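PDB 4RK1: ribose transcriptional regulator from Enterococcus faecium DO, which binds ribose in its sugar-binding domain and, as a LacI-family member, probably represses transcription by binding regulatory DNA. Local coordinates for residues R27-I32 and F38-C43; D31-Q36 and T245-L250; N82-K85 and P89-V92; H119-G124 and K148-V153; I162-Q167 and Y174-E179. All coordinates share one frame; numbering follows the deposited sequence. Where two conformers were deposited one is given.

Contact 1 of 5, residues R27-I32 and F38-C43; sequences RGIEDI and FVTILC
This is a small, buried helix-on-strand contact inside the beta-alpha-beta unit formed by strand 9-14, helix 20-33 and strand 39-44. Thr40 is the strand residue that does the touching, and it meets two successive helix residues, Ile29 and Glu30. Glu30 CG lies against Thr40 CB at 3.7 Å and beside its OG1. The Thr40 methyl reaches across to Ile29, with Thr40 CG2 4.0 Å from Ile29 CG2, while staying close to Glu30 CG. It is placed there because CG2 lies anti to the backbone N of Thr40 (chi1 -47° for OG1). The Ile29 side chain lies across that of Thr40.

Beyond CG the Glu30 chain is extended and carries its carboxylate past the threonine. Glu30 was deposited in two conformers. In one of them a water can donate to Glu30 OE2 at 2.8 Å or to Thr40 O at 2.7 Å, but not necessarily to both at once, and the bridge is doubtful.

Val12 of strand 9-14 touches both Ile29 and Thr40, and Met26 and Leu33 of helix 20-33 also pack on Thr40. Ser246 of helix 239-255 meets Ile29, while Asn44 of the second subunit packs on Glu30.

Contact 2 of 5, residues D31-Q36 and T245-L250; sequences DILYKQ and TSAKLL
Two helices of the sugar-binding domain pack here, the end of helix 20-33 against the middle of helix 239-255. They are far apart in sequence. The closest backbones are at Ile32 and Ala247, whose CA atoms are 6.1 Å apart. The small alanine permits this approach.

Ala247 CB points at the first helix and touches two side chains. Ile32 CB sits 3.6 Å from Ala247 CB, and the Ile32 CG2 branch also reaches this methyl. Leu33 adds its CD2, 3.9 Å from Ala247 CB. The CB of Leu33 does not point straight at the second helix. Its isobutyl end makes the contact, with CG anti to the carbonyl carbon (chi1 -65°) and the chain carried on toward the alanine.

Lys248 contributes its aliphatic length, not its charge. Its chain is extended beyond CG and crosses Ile32 at about a right angle. Lys248 CG lies 3.8 Å from Ile32 CG2, and further out Lys248 CE lies 3.8 Å from Ile32 CD1. Both branches of the isoleucine are therefore used, CG2 near the start of the lysine chain and CD1 near its end. The contact has a buried apolar centre and one exposed flank, where Lys248 lies.

Gln244 and Leu251 of helix 239-255 extend the packing on Ile32 along that helix, and Gln244 NE2 is hydrogen-bonded to Asp31 OD2. Ile29 of helix 20-33 touches Ala247 and Ser246. Behind helix 239-255, Val105 of strand 103-107 meets Thr245, Ser246 and Leu249.

Contact 3 of 5, residues N82-K85 and P89-V92; sequences NLKK and PFIV
The last turn of helix 76-84, which includes a wider pi-type turn, comes back beside the start of strand 90-93, with the nearest CA atoms, those of Leu83 and Pro89, 6.8 Å apart. Only three residues link the two segments. The side chains that meet are Leu83 and Lys84 from the helix and Phe90 from the strand.

Leu83 uses a single methyl, CD1. It lies 3.8 Å from Phe90 CD1 and equally close to Phe90 CG and CB, so it sits at the root of the ring. Its approach is oblique to the ring. The Phe90 CG stands between the backbone N and the carbonyl carbon (chi1 64°), and this swings the ring toward the helix end.

Lys84 reaches the far end of the same ring. Its chain is extended beyond CG, and Lys84 CE comes 4.1 Å from Phe90 CE1, at the ring edge and near its plane. The touch is made by a methylene. The ammonium group beyond it is hydrogen-bonded to Gly100 O, which gives the charged end a partner while CE stays at the ring. The two helix residues thus divide Phe90 between them, one at its base and one at its outer rim. Another edge of the ring has Val92 CG1 in its plane.

Phe67 and Ile69 of strand 66-69 touch both Leu83 and Phe90. Strand 66-69, helix 76-84 and strand 90-93 form a beta-alpha-beta unit, and packing of the helix onto the two parallel strands through apolar side chains is typical of that crossover.

Contact 4 of 5, residues H119-G124 and K148-V153; sequences HLLSLG and KSALDV
Leu121 near the end of helix 109-122 carries this contact, pressing its CD1 methyl onto the backbone of helix 138-153. Leu121 CD1 lies 3.4 Å from Ala150 O and 3.9 Å from Leu151 N, so it rests on the peptide group joining the two residues. The side chains of the same pair complete the tight part. Ala150 CB is 4.0 Å from Leu121 CD1. Leu151 CD2 is 4.1 Å from Leu121 CD1 and as far from the other methyl, CD2, and so it meets both branches of the fork. The two leucine side chains run nearly perpendicular to each other.

This close packing is confined to three buried residues. The nearest CA atoms, those of Leu121 and Leu151, are still 7.7 Å apart. The looser side begins one residue further on. Ser122 is exposed, and its OG donates to His119 O at 2.7 Å, within its own helix. Leu123 N donates to the same carbonyl oxygen from the same face of its plane. Gly124 then ends the helix in a Schellman motif with positive phi. On the other helix, Asp152 and Val153 are also exposed.

Tyr154 and Ile156 pack on Leu121 as well, and Tyr114 and Met118 of helix 109-122 touch Ala150. Between the two segments the chemistry is van der Waals packing of Leu121 on side chains and on a peptide group, without a hydrogen bond. Ser122 OG and the backbone bonds of the last turn serve helix 109-122 itself.

Contact 5 of 5, residues I162-Q167 and Y174-E179; sequences ILLPTQ and YQITAE
Ile176 and Thr166 meet closely at the centre of this contact, with Ile176 CG2 3.5 Å from Thr166 CB. The isoleucine side chain is set crosswise to the threonine. Ile176 CG2 also approaches Pro165 O, while CD1 is a looser 4.4 Å from Leu164 CD1. A chi1 of 51° in Ile176 puts CG1 over its own backbone and turns CG2 to the threonine.

On one side, Leu164 and Glu179 run past each other in opposite senses. Leu164 CD2 lies 3.5 Å from Glu179 OE1 and also meets Glu179 CB. A water donates to Pro165 O at 2.8 Å and to Glu179 OE1 at 2.6 Å, bridging strand and helix. On the other side, Gln167 OE1 and Gln175 NE2 are 2.9 Å apart, their amide planes turned 75° to each other.

Further out, Thr166 OG1 is hydrogen-bonded to Gly172 O, and Gln175 OE1 to Gln171 NE2. These bonds fix the polar ends of Thr166 and Gln175. Separately, Thr177 OG1 donates to Tyr174 O at 2.8 Å. Leu199 of helix 193-205 and Val131 of strand 128-133 also pack on Ile176.

A helix folded back on the outermost parallel strand after a short link is typical of the alternating beta-alpha build of periplasmic-binding-protein-like domains.

Overall arrangement
The contacts fall into two groups on opposite sides of the chain's centre, as expected for the two-lobed sugar-binding fold of this family. Contacts 1 and 2 share Asp31 and Ile32 of helix 20-33, with centres about 8 Å apart. Contact 3 touches contact 2 where Ile91 packs on helix 239-255. Contacts 4 and 5, centres about 21 Å apart, form the other group, and helix 138-153 leads into strand 161-166 between them. Contacts 1, 3 and 5 reach one mixed sheet, with strands 39-44 and 161-166 outermost within the chain. Contacts 3, 4 and 5 lie inside the loop closed by contact 2. Segment 245-250 thus brings the chain back to the lobe holding contacts 1 and 3.

Contact 1 of 5, residues R27-I32 and F38-C43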
# COMPACT_ATOMS: atom_id res chain seq x y z
N ARG B 27 -10.02 2.58 2.16
CA ARG B 27 -10.37 4.00 1.99
C ARG B 27 -11.82 4.19 1.54
O ARG B 27 -12.49 5.11 1.99
CB ARG B 27 -9.42 4.69 1.00
CG ARG B 27 -8.24 5.39 1.65
CD ARG B 27 -7.47 6.27 0.67
NE ARG B 27 -8.29 7.32 0.07
CZ ARG B 27 -8.71 7.35 -1.20
NH1 ARG B 27 -9.45 8.37 -1.62
NH2 ARG B 27 -8.39 6.38 -2.07
N GLY B 28 -12.30 3.32 0.65
CA GLY B 28 -13.70 3.40 0.20
C GLY B 28 -14.67 3.10 1.33
O GLY B 28 -15.69 3.76 1.48
N ILE B 29 -14.34 2.09 2.13
CA ILE B 29 -15.13 1.74 3.32
C ILE B 29 -15.17 2.92 4.30
O ILE B 29 -16.25 3.35 4.70
CB ILE B 29 -14.56 0.50 4.02
CG1 ILE B 29 -14.79 -0.74 3.15
CG2 ILE B 29 -15.19 0.30 5.39
CD1 ILE B 29 -13.94 -1.94 3.54
N GLU B 30 -13.99 3.45 4.64
CA GLU B 30 -13.87 4.57 5.58
C GLU B 30 -14.65 5.79 5.12
O GLU B 30 -15.25 6.50 5.93
CB GLU B 30 -12.40 4.98 5.74
CG GLU B 30 -11.57 4.00 6.53
CD GLU B 30 -10.09 4.33 6.48
OE1 GLU B 30 -9.69 5.16 5.63
OE2 GLU B 30 -9.34 3.77 7.29
N ASP B 31 -14.63 6.03 3.81
CA ASP B 31 -15.35 7.15 3.20
C ASP B 31 -16.83 7.16 3.58
O ASP B 31 -17.40 8.21 3.81
CB ASP B 31 -15.22 7.08 1.68
CG ASP B 31 -15.93 8.24 0.98
OD1 ASP B 31 -15.44 9.37 1.06
OD2 ASP B 31 -16.95 8.00 0.32
N ILE B 32 -17.43 5.98 3.62
CA ILE B 32 -18.83 5.86 3.97
C ILE B 32 -19.04 5.82 5.48
O ILE B 32 -19.91 6.50 6.01
CB ILE B 32 -19.43 4.58 3.33
CG1 ILE B 32 -19.34 4.65 1.79
CG2 ILE B 32 -20.85 4.34 3.81
CD1 ILE B 32 -20.00 5.87 1.16
N PHE B 38 -18.77 6.10 12.49
CA PHE B 38 -18.18 4.80 12.80
C PHE B 38 -16.67 4.90 12.70
O PHE B 38 -16.14 5.62 11.86
CB PHE B 38 -18.70 3.72 11.86
CG PHE B 38 -20.05 3.18 12.24
CD1 PHE B 38 -21.21 3.81 11.80
CD2 PHE B 38 -20.17 2.05 13.03
CE1 PHE B 38 -22.46 3.32 12.14
CE2 PHE B 38 -21.41 1.55 13.38
CZ PHE B 38 -22.56 2.19 12.93
N VAL B 39 -15.98 4.18 13.58
CA VAL B 39 -14.55 4.00 13.51
C VAL B 39 -14.29 2.73 12.70
O VAL B 39 -14.89 1.69 12.97
CB VAL B 39 -13.94 3.84 14.93
CG1 VAL B 39 -12.46 3.50 14.88
CG2 VAL B 39 -14.17 5.12 15.74
N THR B 40 -13.41 2.83 11.71
CA THR B 40 -13.03 1.67 10.90
C THR B 40 -11.68 1.16 11.36
O THR B 40 -10.71 1.91 11.44
CB THR B 40 -12.96 2.03 9.40
OG1 THR B 40 -14.14 2.76 9.02
CG2 THR B 40 -12.85 0.78 8.54
N ILE B 41 -11.62 -0.13 11.67
CA ILE B 41 -10.37 -0.78 12.02
C ILE B 41 -10.09 -1.89 11.03
O ILE B 41 -11.02 -2.51 10.51
CB ILE B 41 -10.34 -1.33 13.46
CG1 ILE B 41 -11.32 -2.49 13.66
CG2 ILE B 41 -10.62 -0.21 14.46
CD1 ILE B 41 -11.28 -3.08 15.05
N LEU B 42 -8.81 -2.11 10.76
CA LEU B 42 -8.40 -3.13 9.80
C LEU B 42 -7.50 -4.18 10.42
O LEU B 42 -6.60 -3.87 11.22
CB LEU B 42 -7.69 -2.48 8.62
CG LEU B 42 -7.16 -3.52 7.61
CD1 LEU B 42 -7.55 -3.15 6.20
CD2 LEU B 42 -5.66 -3.71 7.74
N CYS B 43 -7.76 -5.42 10.04
CA CYS B 43 -6.97 -6.57 10.42
C CYS B 43 -6.44 -7.22 9.16
O CYS B 43 -7.17 -7.38 8.19
CB CYS B 43 -7.83 -7.60 11.13
SG CYS B 43 -7.80 -7.42 12.90
O HOH W 1 -9.45 3.83 10.07

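Contact 2 of 5, residues D31-Q36 and T245-L250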
# COMPACT_ATOMS: atom_id res chain seq x y z
N ASP B 31 -14.63 6.03 3.81
CA ASP B 31 -15.35 7.15 3.20
C ASP B 31 -16.83 7.16 3.58
O ASP B 31 -17.40 8.21 3.81
CB ASP B 31 -15.22 7.08 1.68
CG ASP B 31 -15.93 8.24 0.98
OD1 ASP B 31 -15.44 9.37 1.06
OD2 ASP B 31 -16.95 8.00 0.32
N ILE B 32 -17.43 5.98 3.62
CA ILE B 32 -18.83 5.86 3.97
C ILE B 32 -19.04 5.82 5.48
O ILE B 32 -19.91 6.50 6.01
CB ILE B 32 -19.43 4.58 3.33
CG1 ILE B 32 -19.34 4.65 1.79
CG2 ILE B 32 -20.85 4.34 3.81
CD1 ILE B 32 -20.00 5.87 1.16
N LEU B 33 -18.25 5.02 6.18
CA LEU B 33 -18.46 4.83 7.61
C LEU B 33 -18.17 6.10 8.42
O LEU B 33 -18.88 6.38 9.39
CB LEU B 33 -17.60 3.68 8.14
CG LEU B 33 -17.95 2.28 7.58
CD1 LEU B 33 -17.14 1.22 8.30
CD2 LEU B 33 -19.43 1.99 7.67
N TYR B 34 -17.16 6.86 8.01
CA TYR B 34 -16.80 8.13 8.65
C TYR B 34 -17.99 9.07 8.77
O TYR B 34 -18.18 9.72 9.80
CB TYR B 34 -15.67 8.83 7.87
CG TYR B 34 -15.32 10.23 8.33
CD1 TYR B 34 -14.52 10.44 9.45
CD2 TYR B 34 -15.78 11.35 7.64
CE1 TYR B 34 -14.20 11.72 9.87
CE2 TYR B 34 -15.47 12.63 8.05
CZ TYR B 34 -14.67 12.82 9.17
OH TYR B 34 -14.35 14.09 9.58
N LYS B 35 -18.82 9.12 7.73
CA LYS B 35 -19.99 10.00 7.70
C LYS B 35 -21.08 9.61 8.71
O LYS B 35 -21.92 10.43 9.03
CB LYS B 35 -20.57 10.06 6.29
CG LYS B 35 -19.71 10.83 5.30
CD LYS B 35 -20.39 10.99 3.95
CE LYS B 35 -20.29 9.72 3.11
NZ LYS B 35 -21.32 9.68 2.04
N GLN B 36 -21.07 8.36 9.18
CA GLN B 36 -22.00 7.92 10.23
C GLN B 36 -21.32 7.76 11.58
O GLN B 36 -21.81 7.06 12.46
CB GLN B 36 -22.66 6.61 9.82
CG GLN B 36 -23.30 6.64 8.43
CD GLN B 36 -24.34 7.73 8.28
OE1 GLN B 36 -25.16 7.96 9.18
NE2 GLN B 36 -24.33 8.42 7.15
N THR B 245 -19.51 0.40 -1.34
CA THR B 245 -20.71 -0.43 -1.45
C THR B 245 -20.79 -1.40 -0.30
O THR B 245 -21.86 -1.57 0.31
CB THR B 245 -20.74 -1.18 -2.80
OG1 THR B 245 -20.64 -0.25 -3.86
CG2 THR B 245 -22.01 -1.96 -2.95
N SER B 246 -19.66 -2.02 0.04
CA SER B 246 -19.61 -2.92 1.20
C SER B 246 -19.99 -2.18 2.49
O SER B 246 -20.76 -2.69 3.31
CB SER B 246 -18.23 -3.60 1.30
OG SER B 246 -17.25 -2.74 1.84
N ALA B 247 -19.53 -0.95 2.64
CA ALA B 247 -19.86 -0.18 3.84
C ALA B 247 -21.34 0.22 3.87
O ALA B 247 -21.98 0.15 4.93
CB ALA B 247 -18.98 1.06 3.95
N LYS B 248 -21.87 0.67 2.73
CA LYS B 248 -23.29 1.05 2.64
C LYS B 248 -24.21 -0.15 2.94
O LYS B 248 -25.19 -0.02 3.67
CB LYS B 248 -23.64 1.62 1.26
CG LYS B 248 -23.09 3.01 0.99
CD LYS B 248 -23.37 3.44 -0.45
CE LYS B 248 -23.26 4.94 -0.61
NZ LYS B 248 -23.16 5.33 -2.05
N LEU B 249 -23.90 -1.31 2.37
CA LEU B 249 -24.65 -2.52 2.68
C LEU B 249 -24.66 -2.80 4.18
O LEU B 249 -25.70 -3.17 4.73
CB LEU B 249 -24.07 -3.72 1.95
CG LEU B 249 -24.42 -3.88 0.48
CD1 LEU B 249 -23.56 -4.98 -0.11
CD2 LEU B 249 -25.89 -4.19 0.29
N LEU B 250 -23.51 -2.64 4.83
CA LEU B 250 -23.42 -2.92 6.27
C LEU B 250 -24.25 -1.94 7.08
O LEU B 250 -24.97 -2.35 7.98
CB LEU B 250 -21.98 -2.93 6.77
CG LEU B 250 -21.74 -3.39 8.21
CD1 LEU B 250 -22.41 -4.73 8.51
CD2 LEU B 250 -20.25 -3.49 8.48

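Contact 3 of 5, residues N82-K85 and P89-V92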
# COMPACT_ATOMS: atom_id res chain seq x y z
N ASN B 82 -18.88 -16.71 16.62
CA ASN B 82 -18.66 -15.37 17.14
C ASN B 82 -19.65 -14.34 16.62
O ASN B 82 -20.32 -13.67 17.41
CB ASN B 82 -17.21 -14.97 16.84
CG ASN B 82 -16.21 -15.87 17.54
OD1 ASN B 82 -16.09 -15.84 18.76
ND2 ASN B 82 -15.51 -16.70 16.78
N LEU B 83 -19.75 -14.19 15.31
CA LEU B 83 -20.59 -13.12 14.76
C LEU B 83 -22.09 -13.41 14.90
O LEU B 83 -22.87 -12.56 15.36
CB LEU B 83 -20.23 -12.85 13.30
CG LEU B 83 -18.76 -12.55 12.98
CD1 LEU B 83 -18.64 -11.94 11.58
CD2 LEU B 83 -18.12 -11.65 14.01
N LYS B 84 -22.49 -14.61 14.50
CA LYS B 84 -23.91 -14.96 14.51
C LYS B 84 -24.43 -15.10 15.94
O LYS B 84 -25.46 -14.51 16.29
CB LYS B 84 -24.15 -16.22 13.68
CG LYS B 84 -23.90 -15.97 12.21
CD LYS B 84 -24.38 -17.10 11.31
CE LYS B 84 -24.19 -16.70 9.86
NZ LYS B 84 -24.60 -17.75 8.90
N LYS B 85 -23.71 -15.83 16.78
CA LYS B 85 -24.09 -15.94 18.19
C LYS B 85 -24.23 -14.58 18.86
O LYS B 85 -25.12 -14.41 19.68
CB LYS B 85 -23.09 -16.78 18.97
CG LYS B 85 -23.20 -18.26 18.70
CD LYS B 85 -22.46 -19.07 19.76
CE LYS B 85 -22.56 -20.57 19.47
NZ LYS B 85 -21.89 -21.36 20.55
N PRO B 89 -23.58 -8.21 12.47
CA PRO B 89 -23.79 -8.42 11.04
C PRO B 89 -22.48 -8.29 10.27
O PRO B 89 -21.53 -7.68 10.75
CB PRO B 89 -24.74 -7.29 10.65
CG PRO B 89 -24.48 -6.22 11.65
CD PRO B 89 -24.17 -6.93 12.92
N PHE B 90 -22.43 -8.90 9.09
CA PHE B 90 -21.22 -8.84 8.29
C PHE B 90 -21.48 -8.89 6.79
O PHE B 90 -22.53 -9.34 6.34
CB PHE B 90 -20.25 -9.96 8.70
CG PHE B 90 -20.77 -11.34 8.44
CD1 PHE B 90 -21.68 -11.93 9.31
CD2 PHE B 90 -20.36 -12.06 7.32
CE1 PHE B 90 -22.17 -13.21 9.07
CE2 PHE B 90 -20.84 -13.33 7.08
CZ PHE B 90 -21.76 -13.90 7.94
N ILE B 91 -20.49 -8.40 6.05
CA ILE B 91 -20.48 -8.39 4.61
C ILE B 91 -19.34 -9.26 4.16
O ILE B 91 -18.29 -9.27 4.80
CB ILE B 91 -20.21 -6.98 4.04
CG1 ILE B 91 -21.15 -5.94 4.65
CG2 ILE B 91 -20.34 -6.98 2.52
CD1 ILE B 91 -22.62 -6.21 4.44
N VAL B 92 -19.53 -9.99 3.07
CA VAL B 92 -18.46 -10.80 2.48
C VAL B 92 -18.17 -10.29 1.08
O VAL B 92 -19.04 -9.80 0.38
CB VAL B 92 -18.81 -12.31 2.41
CG1 VAL B 92 -19.03 -12.87 3.81
CG2 VAL B 92 -20.03 -12.57 1.54

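Contact 4 of 5, residues H119-G124 and K148-V153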
# COMPACT_ATOMS: atom_id res chain seq x y z
N HIS B 119 -8.37 -9.61 -25.41
CA HIS B 119 -7.45 -8.55 -25.81
C HIS B 119 -6.12 -9.11 -26.35
O HIS B 119 -5.68 -8.74 -27.44
CB HIS B 119 -7.18 -7.61 -24.63
CG HIS B 119 -6.21 -6.52 -24.95
ND1 HIS B 119 -6.50 -5.48 -25.81
CD2 HIS B 119 -4.94 -6.31 -24.53
CE1 HIS B 119 -5.45 -4.68 -25.90
NE2 HIS B 119 -4.49 -5.16 -25.13
N LEU B 120 -5.49 -9.99 -25.58
CA LEU B 120 -4.23 -10.60 -26.01
C LEU B 120 -4.40 -11.41 -27.30
O LEU B 120 -3.55 -11.35 -28.19
CB LEU B 120 -3.64 -11.50 -24.91
CG LEU B 120 -3.05 -10.79 -23.67
CD1 LEU B 120 -2.58 -11.80 -22.64
CD2 LEU B 120 -1.91 -9.87 -24.05
N LEU B 121 -5.49 -12.16 -27.40
CA LEU B 121 -5.76 -12.97 -28.59
C LEU B 121 -6.07 -12.10 -29.81
O LEU B 121 -5.63 -12.43 -30.90
CB LEU B 121 -6.89 -13.96 -28.33
CG LEU B 121 -6.57 -15.02 -27.28
CD1 LEU B 121 -7.83 -15.62 -26.68
CD2 LEU B 121 -5.65 -16.10 -27.84
N SER B 122 -6.78 -10.98 -29.63
CA SER B 122 -7.03 -10.06 -30.74
C SER B 122 -5.74 -9.49 -31.30
O SER B 122 -5.67 -9.11 -32.47
CB SER B 122 -7.93 -8.90 -30.32
OG SER B 122 -7.22 -8.00 -29.49
N LEU B 123 -4.72 -9.42 -30.45
CA LEU B 123 -3.41 -8.90 -30.87
C LEU B 123 -2.53 -9.95 -31.56
O LEU B 123 -1.44 -9.64 -32.03
CB LEU B 123 -2.67 -8.31 -29.66
CG LEU B 123 -3.29 -7.03 -29.10
CD1 LEU B 123 -2.66 -6.70 -27.77
CD2 LEU B 123 -3.16 -5.86 -30.07
N GLY B 124 -3.00 -11.20 -31.60
CA GLY B 124 -2.29 -12.25 -32.32
C GLY B 124 -1.42 -13.12 -31.42
O GLY B 124 -0.71 -14.00 -31.92
N LYS B 148 -9.75 -18.70 -19.90
CA LYS B 148 -9.83 -19.95 -20.67
C LYS B 148 -11.01 -19.97 -21.64
O LYS B 148 -10.93 -20.56 -22.70
CB LYS B 148 -9.89 -21.15 -19.74
CG LYS B 148 -8.56 -21.47 -19.08
CD LYS B 148 -8.71 -22.54 -18.01
CE LYS B 148 -7.35 -23.04 -17.54
NZ LYS B 148 -7.47 -24.05 -16.45
N SER B 149 -12.11 -19.33 -21.25
CA SER B 149 -13.26 -19.15 -22.15
C SER B 149 -12.87 -18.36 -23.40
O SER B 149 -13.30 -18.70 -24.50
CB SER B 149 -14.40 -18.45 -21.40
OG SER B 149 -15.56 -18.35 -22.19
N ALA B 150 -12.04 -17.33 -23.24
CA ALA B 150 -11.51 -16.59 -24.38
C ALA B 150 -10.64 -17.48 -25.27
O ALA B 150 -10.74 -17.43 -26.49
CB ALA B 150 -10.73 -15.36 -23.92
N LEU B 151 -9.79 -18.30 -24.66
CA LEU B 151 -9.00 -19.26 -25.43
C LEU B 151 -9.89 -20.21 -26.24
O LEU B 151 -9.56 -20.53 -27.38
CB LEU B 151 -8.09 -20.09 -24.52
CG LEU B 151 -6.99 -19.38 -23.75
CD1 LEU B 151 -6.26 -20.39 -22.87
CD2 LEU B 151 -6.02 -18.67 -24.68
N ASP B 152 -10.99 -20.66 -25.65
CA ASP B 152 -11.96 -21.51 -26.34
C ASP B 152 -12.53 -20.83 -27.58
O ASP B 152 -12.70 -21.46 -28.62
CB ASP B 152 -13.13 -21.89 -25.43
CG ASP B 152 -12.73 -22.81 -24.29
OD1 ASP B 152 -11.62 -23.39 -24.33
OD2 ASP B 152 -13.54 -22.96 -23.35
N VAL B 153 -12.82 -19.54 -27.48
CA VAL B 153 -13.30 -18.81 -28.65
C VAL B 153 -12.28 -18.87 -29.79
O VAL B 153 -12.66 -19.02 -30.95
CB VAL B 153 -13.64 -17.35 -28.29
CG1 VAL B 153 -13.90 -16.51 -29.54
CG2 VAL B 153 -14.85 -17.31 -27.36

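Contact 5 of 5, residues I162-Q167 and Y174-E179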
# COMPACT_ATOMS: atom_id res chain seq x y z
N ILE B 162 1.09 -21.28 -20.89
CA ILE B 162 2.25 -21.50 -20.04
C ILE B 162 1.86 -21.08 -18.63
O ILE B 162 1.64 -19.90 -18.36
CB ILE B 162 3.48 -20.69 -20.53
CG1 ILE B 162 3.72 -20.90 -22.03
CG2 ILE B 162 4.72 -21.07 -19.72
CD1 ILE B 162 3.77 -22.35 -22.47
N LEU B 163 1.76 -22.05 -17.73
CA LEU B 163 1.35 -21.81 -16.35
C LEU B 163 2.55 -21.43 -15.50
O LEU B 163 3.48 -22.21 -15.35
CB LEU B 163 0.68 -23.06 -15.77
CG LEU B 163 -0.57 -23.54 -16.52
CD1 LEU B 163 -1.14 -24.79 -15.87
CD2 LEU B 163 -1.62 -22.45 -16.60
N LEU B 164 2.51 -20.23 -14.92
CA LEU B 164 3.60 -19.76 -14.06
C LEU B 164 3.08 -19.40 -12.67
O LEU B 164 2.97 -18.21 -12.33
CB LEU B 164 4.32 -18.58 -14.70
CG LEU B 164 4.89 -18.81 -16.10
CD1 LEU B 164 5.47 -17.52 -16.65
CD2 LEU B 164 5.96 -19.89 -16.09
N PRO B 165 2.75 -20.42 -11.86
CA PRO B 165 2.31 -20.17 -10.49
C PRO B 165 3.44 -19.58 -9.65
O PRO B 165 4.59 -19.94 -9.83
CB PRO B 165 1.89 -21.55 -9.98
CG PRO B 165 2.64 -22.51 -10.82
CD PRO B 165 2.79 -21.87 -12.17
N THR B 166 3.10 -18.67 -8.75
CA THR B 166 4.09 -17.98 -7.93
C THR B 166 3.43 -17.40 -6.68
O THR B 166 2.26 -17.66 -6.41
CB THR B 166 4.86 -16.92 -8.77
OG1 THR B 166 6.00 -16.44 -8.03
CG2 THR B 166 3.96 -15.75 -9.19
N GLN B 167 4.19 -16.64 -5.89
CA GLN B 167 3.64 -15.95 -4.73
C GLN B 167 2.87 -14.73 -5.22
O GLN B 167 3.26 -14.12 -6.21
CB GLN B 167 4.75 -15.53 -3.75
CG GLN B 167 5.44 -16.69 -3.04
CD GLN B 167 6.45 -17.42 -3.92
OE1 GLN B 167 7.25 -16.80 -4.62
NE2 GLN B 167 6.43 -18.75 -3.87
N TYR B 174 8.45 -11.08 -10.05
CA TYR B 174 9.87 -10.95 -10.33
C TYR B 174 10.55 -12.32 -10.42
O TYR B 174 11.31 -12.59 -11.35
CB TYR B 174 10.49 -10.10 -9.22
CG TYR B 174 11.98 -9.86 -9.29
CD1 TYR B 174 12.57 -9.36 -10.44
CD2 TYR B 174 12.79 -10.10 -8.17
CE1 TYR B 174 13.93 -9.12 -10.49
CE2 TYR B 174 14.15 -9.86 -8.22
CZ TYR B 174 14.72 -9.37 -9.38
OH TYR B 174 16.06 -9.13 -9.44
N GLN B 175 10.22 -13.19 -9.48
CA GLN B 175 10.86 -14.50 -9.37
C GLN B 175 10.54 -15.48 -10.50
O GLN B 175 11.34 -16.39 -10.75
CB GLN B 175 10.54 -15.15 -8.02
CG GLN B 175 11.33 -14.52 -6.88
CD GLN B 175 10.92 -15.00 -5.50
OE1 GLN B 175 11.59 -14.70 -4.52
NE2 GLN B 175 9.82 -15.74 -5.42
N ILE B 176 9.41 -15.31 -11.19
CA ILE B 176 9.06 -16.22 -12.30
C ILE B 176 9.51 -15.72 -13.67
O ILE B 176 9.26 -16.38 -14.68
CB ILE B 176 7.56 -16.66 -12.34
CG1 ILE B 176 6.61 -15.46 -12.28
CG2 ILE B 176 7.27 -17.68 -11.26
CD1 ILE B 176 6.59 -14.66 -13.55
N THR B 177 10.21 -14.59 -13.70
CA THR B 177 10.70 -14.02 -14.94
C THR B 177 11.60 -14.96 -15.74
O THR B 177 11.48 -15.03 -16.96
CB THR B 177 11.49 -12.71 -14.71
OG1 THR B 177 10.69 -11.78 -13.97
CG2 THR B 177 11.89 -12.09 -16.03
N ALA B 178 12.51 -15.65 -15.06
CA ALA B 178 13.42 -16.60 -15.73
C ALA B 178 12.63 -17.70 -16.44
O ALA B 178 12.93 -18.04 -17.59
CB ALA B 178 14.39 -17.20 -14.72
N GLU B 179 11.63 -18.26 -15.76
CA GLU B 179 10.74 -19.23 -16.40
C GLU B 179 10.02 -18.63 -17.60
O GLU B 179 9.88 -19.28 -18.63
CB GLU B 179 9.72 -19.76 -15.40
CG GLU B 179 10.30 -20.69 -14.34
CD GLU B 179 9.29 -21.05 -13.26
OE1 GLU B 179 8.10 -20.70 -13.42
OE2 GLU B 179 9.68 -21.69 -12.26
O HOH W 2 6.14 -21.19 -11.80